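PDB 3GF8: putative polysaccharide binding proteins (DUF1812) from Bacteroides thetaiotaomicron VPI-5482, which probably serves as a lipid-anchored outer-membrane protein of the FimB/Mfa2 family involved in fimbrial assembly, with polysaccharide binding suggested but unproven. Local coordinates for residues F271-S274 / L278-Q281; I239-Y244 / Y267-F272. All coordinates share one frame; numbering follows the deposited sequence. Where two conformers were deposited one is given.

Contact 1: residues F271-S274 / L278-Q281; sequences FFLS and LAVQ
F272 meets two consecutive residues, V280 and Q281, through its backbone: F272 N donates to Q281 O at 3.0 Å, and V280 N donates to F272 O at 2.8 Å. The antiparallel register then slips by one before the non-hydrogen-bonded pair L273–A279, and V280 has a psi of -45°, unlike its strand neighbours; together these identify a classic beta bulge. Past the bulge, L273 CA makes a CA-H...O contact with L278 O at 3.3 Å. S274 holds both polar backbone atoms of L278, its N donating to L278 O at 2.8 Å and its OG accepting from L278 N at 3.1 Å. The same hydroxyl is hydrogen-bonded to S276 OG within the connecting turn.

Among side chains, Q281 NE2 lies over one face of the F272 ring, offset toward the rim and closest to CD1 at 3.5 Å, with the amide plane at 89° to the ring. A chi1 of 54° sets Q281 CG between its backbone N and carbonyl carbon, and the extended chain beyond carries the amide across the ring. With a serine in place of F272, that amide would probably lose the flat surface beneath NE2 and be freer to turn. On the opposite sheet face, A279 CB packs against L273 CD2 at 4.2 Å and lies at the edge of the F271 ring, near its plane.

The pairing closes the hairpin of strands 266-273 and 279-284. Strand 139-158 makes backbone hydrogen bonds with F271 and L273, as I291 does with V280, and F237 of strand 235-240 packs against L273 and A279.

Contact 2: residues I239-Y244 / Y267-F272; sequences INLIDY and YHIIFF
F271 is met by both Y244 and I239 and has 53 Å² buried by segment 239-244, the most of any residue in an interface that is entirely apolar. Y244 CD2 comes to 4.1 Å from F271 CE2, at the edge of the F271 ring and near its plane. I239 CD1 reaches F271 CE2 at 4.4 Å, and it also sits 4.0 Å above the centre of the Y244 ring, so one methyl serves both aromatics. The bond to CB of F271 points toward segment 239-244, and with CG anti to the carbonyl carbon (chi1 -59°) the ring brings CE2 to Y244 and I239. The Y244 hydroxyl is accounted for by a hydrogen bond with Q296 O.

F271 belongs to strand 266-273, whereas I239 lies near the end of strand 235-240, which belongs to a different sheet; F237 of that strand also meets F271 edge-to-face. Packing between sheets in this way is consistent with the beta-sandwich architecture expected of the transthyretin clan. The chain turns directly from strand into helix 241-246, with N240 as N-cap: its OD1 accepts from D243 N at 2.9 Å, the donor lying above the carbonyl plane, 67° out of it.

Away from F271, L241 and I269 meet by a single methyl-to-methyl approach, CD1 to CD1 at 4.3 Å. The whole interface is sparse, burying 133 Å², with no two CA atoms closer than the 10.3 Å of Y244 and I269. Toward solvent, N240 and D243 are partly exposed and H268 is exposed, while I270 and F272 share H268's strand face, turned from the helix.

Contact 1 and contact 2 have centres 10 Å apart and share F271 and F272 on strand 266-273. Along the chain come 239-244, then 267-272, which overlaps 271-274, and finally 278-281. Contact 1 joins neighbouring strands within a sheet; contact 2 joins that sheet to strand 235-240 and helix 241-246. F271 takes part in both, edging A279 in one and Y244 in the other, whereas F272 serves contact 1 alone from the opposite strand face. A279 CB and Y244 OH, 4.2 Å apart, connect them directly. Contact 1, centred about 26 Å from the chain centre, is partly buried; contact 2, at about 16 Å, is fully buried. Strand 266-273 thus combines hairpin pairing with packing between sheets.

Contact 1: residues F271-S274 / L278-Q281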
loop_
_atom_site.group_PDB
_atom_site.type_symbol
_atom_site.label_atom_id
_atom_site.label_comp_id
_atom_site.label_asym_id
_atom_site.label_seq_id
_atom_site.Cartn_x
_atom_site.Cartn_y
_atom_site.Cartn_z
ATOM N N PHE A 271 -1.222 -9.765 -18.688
ATOM C CA PHE A 271 -0.900 -9.176 -19.978
ATOM C C PHE A 271 -0.928 -10.206 -21.103
ATOM O O PHE A 271 -0.291 -11.286 -21.023
ATOM C CB PHE A 271 0.483 -8.533 -19.935
ATOM C CG PHE A 271 0.601 -7.463 -18.900
ATOM C CD1 PHE A 271 0.835 -7.792 -17.588
ATOM C CD2 PHE A 271 0.471 -6.138 -19.243
ATOM C CE1 PHE A 271 0.932 -6.830 -16.636
ATOM C CE2 PHE A 271 0.574 -5.165 -18.289
ATOM C CZ PHE A 271 0.800 -5.513 -16.986
ATOM N N PHE A 272 -1.675 -9.852 -22.149
ATOM C CA PHE A 272 -1.748 -10.609 -23.381
ATOM C C PHE A 272 -0.931 -9.859 -24.411
ATOM O O PHE A 272 -1.316 -8.764 -24.845
ATOM C CB PHE A 272 -3.195 -10.768 -23.836
ATOM C CG PHE A 272 -3.995 -11.588 -22.901
ATOM C CD1 PHE A 272 -4.493 -11.033 -21.737
ATOM C CD2 PHE A 272 -4.173 -12.935 -23.132
ATOM C CE1 PHE A 272 -5.198 -11.810 -20.843
ATOM C CE2 PHE A 272 -4.868 -13.722 -22.236
ATOM C CZ PHE A 272 -5.383 -13.166 -21.099
ATOM N N LEU A 273 0.210 -10.431 -24.776
ATOM C CA LEU A 273 1.209 -9.701 -25.558
ATOM C C LEU A 273 1.310 -10.190 -26.985
ATOM O O LEU A 273 1.025 -11.359 -27.299
ATOM C CB LEU A 273 2.570 -9.858 -24.926
ATOM C CG LEU A 273 2.625 -9.447 -23.474
ATOM C CD1 LEU A 273 3.771 -10.133 -22.838
ATOM C CD2 LEU A 273 2.783 -7.948 -23.449
ATOM N N SER A 274 1.720 -9.269 -27.841
ATOM C CA SER A 274 2.103 -9.605 -29.187
ATOM C C SER A 274 3.490 -10.265 -29.134
ATOM O O SER A 274 4.206 -10.203 -28.121
ATOM C CB SER A 274 2.147 -8.352 -30.064
ATOM O OG SER A 274 3.283 -7.544 -29.784
ATOM N N LEU A 278 4.199 -5.995 -27.249
ATOM C CA LEU A 278 3.182 -4.951 -27.121
ATOM C C LEU A 278 1.989 -5.595 -26.418
ATOM O O LEU A 278 1.547 -6.672 -26.828
ATOM C CB LEU A 278 2.801 -4.447 -28.521
ATOM C CG LEU A 278 1.662 -3.468 -28.815
ATOM C CD1 LEU A 278 1.991 -2.058 -28.290
ATOM C CD2 LEU A 278 1.347 -3.441 -30.355
ATOM N N ALA A 279 1.485 -4.948 -25.370
ATOM C CA ALA A 279 0.247 -5.395 -24.706
ATOM C C ALA A 279 -0.978 -5.131 -25.595
ATOM O O ALA A 279 -1.287 -3.984 -25.967
ATOM C CB ALA A 279 0.081 -4.731 -23.333
ATOM N N VAL A 280 -1.638 -6.213 -26.002
ATOM C CA VAL A 280 -2.833 -6.096 -26.804
ATOM C C VAL A 280 -4.017 -5.817 -25.897
ATOM O O VAL A 280 -4.846 -4.914 -26.164
ATOM C CB VAL A 280 -3.057 -7.322 -27.661
ATOM C CG1 VAL A 280 -4.364 -7.169 -28.440
ATOM C CG2 VAL A 280 -1.850 -7.491 -28.588
ATOM N N GLN A 281 -4.076 -6.565 -24.806
ATOM C CA GLN A 281 -5.090 -6.348 -23.805
ATOM C C GLN A 281 -4.589 -6.828 -22.474
ATOM O O GLN A 281 -3.679 -7.656 -22.428
ATOM C CB GLN A 281 -6.377 -7.091 -24.176
ATOM C CG GLN A 281 -6.181 -8.563 -24.443
ATOM C CD GLN A 281 -7.477 -9.368 -24.344
ATOM O OE1 GLN A 281 -8.494 -9.033 -24.971
ATOM N NE2 GLN A 281 -7.430 -10.458 -23.567
#

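Contact 2: residues I239-Y244 / Y267-F272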
loop_
_atom_site.group_PDB
_atom_site.type_symbol
_atom_site.label_atom_id
_atom_site.label_comp_id
_atom_site.label_asym_id
_atom_site.label_seq_id
_atom_site.Cartn_x
_atom_site.Cartn_y
_atom_site.Cartn_z
ATOM N N ILE A 239 6.309 -0.363 -19.008
ATOM C CA ILE A 239 5.045 0.352 -19.059
ATOM C C ILE A 239 4.779 1.134 -17.784
ATOM O O ILE A 239 5.443 0.960 -16.735
ATOM C CB ILE A 239 3.844 -0.564 -19.477
ATOM C CG1 ILE A 239 3.619 -1.748 -18.521
ATOM C CG2 ILE A 239 4.106 -1.143 -20.860
ATOM C CD1 ILE A 239 2.725 -1.470 -17.359
ATOM N N ASN A 240 3.832 2.053 -17.899
ATOM C CA ASN A 240 3.454 2.904 -16.791
ATOM C C ASN A 240 2.251 2.230 -16.189
ATOM O O ASN A 240 1.141 2.264 -16.727
ATOM C CB ASN A 240 3.172 4.322 -17.289
ATOM C CG ASN A 240 2.656 5.235 -16.207
ATOM O OD1 ASN A 240 2.207 4.791 -15.158
ATOM N ND2 ASN A 240 2.702 6.531 -16.466
ATOM N N LEU A 241 2.506 1.538 -15.086
ATOM C CA LEU A 241 1.506 0.768 -14.428
ATOM C C LEU A 241 0.381 1.671 -13.926
ATOM O O LEU A 241 -0.797 1.294 -13.959
ATOM C CB LEU A 241 2.160 0.027 -13.252
ATOM C CG LEU A 241 1.277 -0.937 -12.478
ATOM C CD1 LEU A 241 0.790 -2.019 -13.407
ATOM C CD2 LEU A 241 2.040 -1.524 -11.258
ATOM N N ILE A 242 0.727 2.851 -13.420
ATOM C CA ILE A 242 -0.325 3.734 -12.925
ATOM C C ILE A 242 -1.269 4.075 -14.075
ATOM O O ILE A 242 -2.488 4.106 -13.926
ATOM C CB ILE A 242 0.204 5.051 -12.373
ATOM C CG1 ILE A 242 1.171 4.814 -11.196
ATOM C CG2 ILE A 242 -1.009 5.961 -11.993
ATOM C CD1 ILE A 242 0.608 3.968 -10.007
ATOM N N ASP A 243 -0.679 4.353 -15.232
ATOM C CA ASP A 243 -1.457 4.689 -16.407
ATOM C C ASP A 243 -2.336 3.548 -16.917
ATOM O O ASP A 243 -3.473 3.755 -17.330
ATOM C CB ASP A 243 -0.536 5.123 -17.518
ATOM C CG ASP A 243 -1.119 6.187 -18.291
ATOM O OD1 ASP A 243 -1.192 7.289 -17.723
ATOM O OD2 ASP A 243 -1.552 5.916 -19.432
ATOM N N TYR A 244 -1.795 2.344 -16.898
ATOM C CA TYR A 244 -2.582 1.166 -17.252
ATOM C C TYR A 244 -3.737 0.974 -16.281
ATOM O O TYR A 244 -4.824 0.598 -16.691
ATOM C CB TYR A 244 -1.692 -0.082 -17.318
ATOM C CG TYR A 244 -0.978 -0.259 -18.658
ATOM C CD1 TYR A 244 -0.330 0.798 -19.270
ATOM C CD2 TYR A 244 -0.958 -1.486 -19.292
ATOM C CE1 TYR A 244 0.309 0.637 -20.442
ATOM C CE2 TYR A 244 -0.325 -1.654 -20.499
ATOM C CZ TYR A 244 0.298 -0.601 -21.063
ATOM O OH TYR A 244 0.936 -0.769 -22.251
ATOM N N TYR A 267 -4.156 -6.797 -6.970
ATOM C CA TYR A 267 -4.317 -6.617 -8.391
ATOM C C TYR A 267 -3.791 -7.838 -9.096
ATOM O O TYR A 267 -2.605 -8.126 -9.040
ATOM C CB TYR A 267 -3.529 -5.402 -8.832
ATOM C CG TYR A 267 -3.980 -4.089 -8.241
ATOM C CD1 TYR A 267 -3.527 -3.669 -7.019
ATOM C CD2 TYR A 267 -4.834 -3.249 -8.944
ATOM C CE1 TYR A 267 -3.923 -2.463 -6.490
ATOM C CE2 TYR A 267 -5.235 -2.034 -8.414
ATOM C CZ TYR A 267 -4.779 -1.658 -7.189
ATOM O OH TYR A 267 -5.161 -0.455 -6.671
ATOM N N HIS A 268 -4.667 -8.588 -9.738
ATOM C CA HIS A 268 -4.229 -9.696 -10.538
ATOM C C HIS A 268 -4.396 -9.289 -11.974
ATOM O O HIS A 268 -5.521 -9.175 -12.457
ATOM C CB HIS A 268 -5.062 -10.933 -10.264
ATOM C CG HIS A 268 -4.612 -12.128 -11.044
ATOM N ND1 HIS A 268 -5.168 -13.374 -10.881
ATOM C CD2 HIS A 268 -3.641 -12.273 -11.977
ATOM C CE1 HIS A 268 -4.581 -14.233 -11.695
ATOM N NE2 HIS A 268 -3.650 -13.590 -12.375
ATOM N N ILE A 269 -3.267 -9.072 -12.637
ATOM C CA ILE A 269 -3.212 -8.576 -13.991
ATOM C C ILE A 269 -2.559 -9.594 -14.894
ATOM O O ILE A 269 -1.400 -9.990 -14.667
ATOM C CB ILE A 269 -2.414 -7.264 -14.051
ATOM C CG1 ILE A 269 -2.914 -6.293 -12.955
ATOM C CG2 ILE A 269 -2.457 -6.687 -15.482
ATOM C CD1 ILE A 269 -2.342 -4.895 -13.067
ATOM N N ILE A 270 -3.305 -10.051 -15.898
ATOM C CA ILE A 270 -2.723 -10.758 -17.024
ATOM C C ILE A 270 -2.460 -9.785 -18.190
ATOM O O ILE A 270 -3.370 -9.088 -18.634
ATOM C CB ILE A 270 -3.617 -11.865 -17.573
ATOM C CG1 ILE A 270 -4.206 -12.737 -16.460
ATOM C CG2 ILE A 270 -2.795 -12.755 -18.456
ATOM C CD1 ILE A 270 -3.176 -13.364 -15.590
ATOM N N PHE A 271 -1.222 -9.765 -18.688
ATOM C CA PHE A 271 -0.900 -9.176 -19.978
ATOM C C PHE A 271 -0.928 -10.206 -21.103
ATOM O O PHE A 271 -0.291 -11.286 -21.023
ATOM C CB PHE A 271 0.483 -8.533 -19.935
ATOM C CG PHE A 271 0.601 -7.463 -18.900
ATOM C CD1 PHE A 271 0.835 -7.792 -17.588
ATOM C CD2 PHE A 271 0.471 -6.138 -19.243
ATOM C CE1 PHE A 271 0.932 -6.830 -16.636
ATOM C CE2 PHE A 271 0.574 -5.165 -18.289
ATOM C CZ PHE A 271 0.800 -5.513 -16.986
ATOM N N PHE A 272 -1.675 -9.852 -22.149
ATOM C CA PHE A 272 -1.748 -10.609 -23.381
ATOM C C PHE A 272 -0.931 -9.859 -24.411
ATOM O O PHE A 272 -1.316 -8.764 -24.845
ATOM C CB PHE A 272 -3.195 -10.768 -23.836
ATOM C CG PHE A 272 -3.995 -11.588 -22.901
ATOM C CD1 PHE A 272 -4.493 -11.033 -21.737
ATOM C CD2 PHE A 272 -4.173 -12.935 -23.132
ATOM C CE1 PHE A 272 -5.198 -11.810 -20.843
ATOM C CE2 PHE A 272 -4.868 -13.722 -22.236
ATOM C CZ PHE A 272 -5.383 -13.166 -21.099
#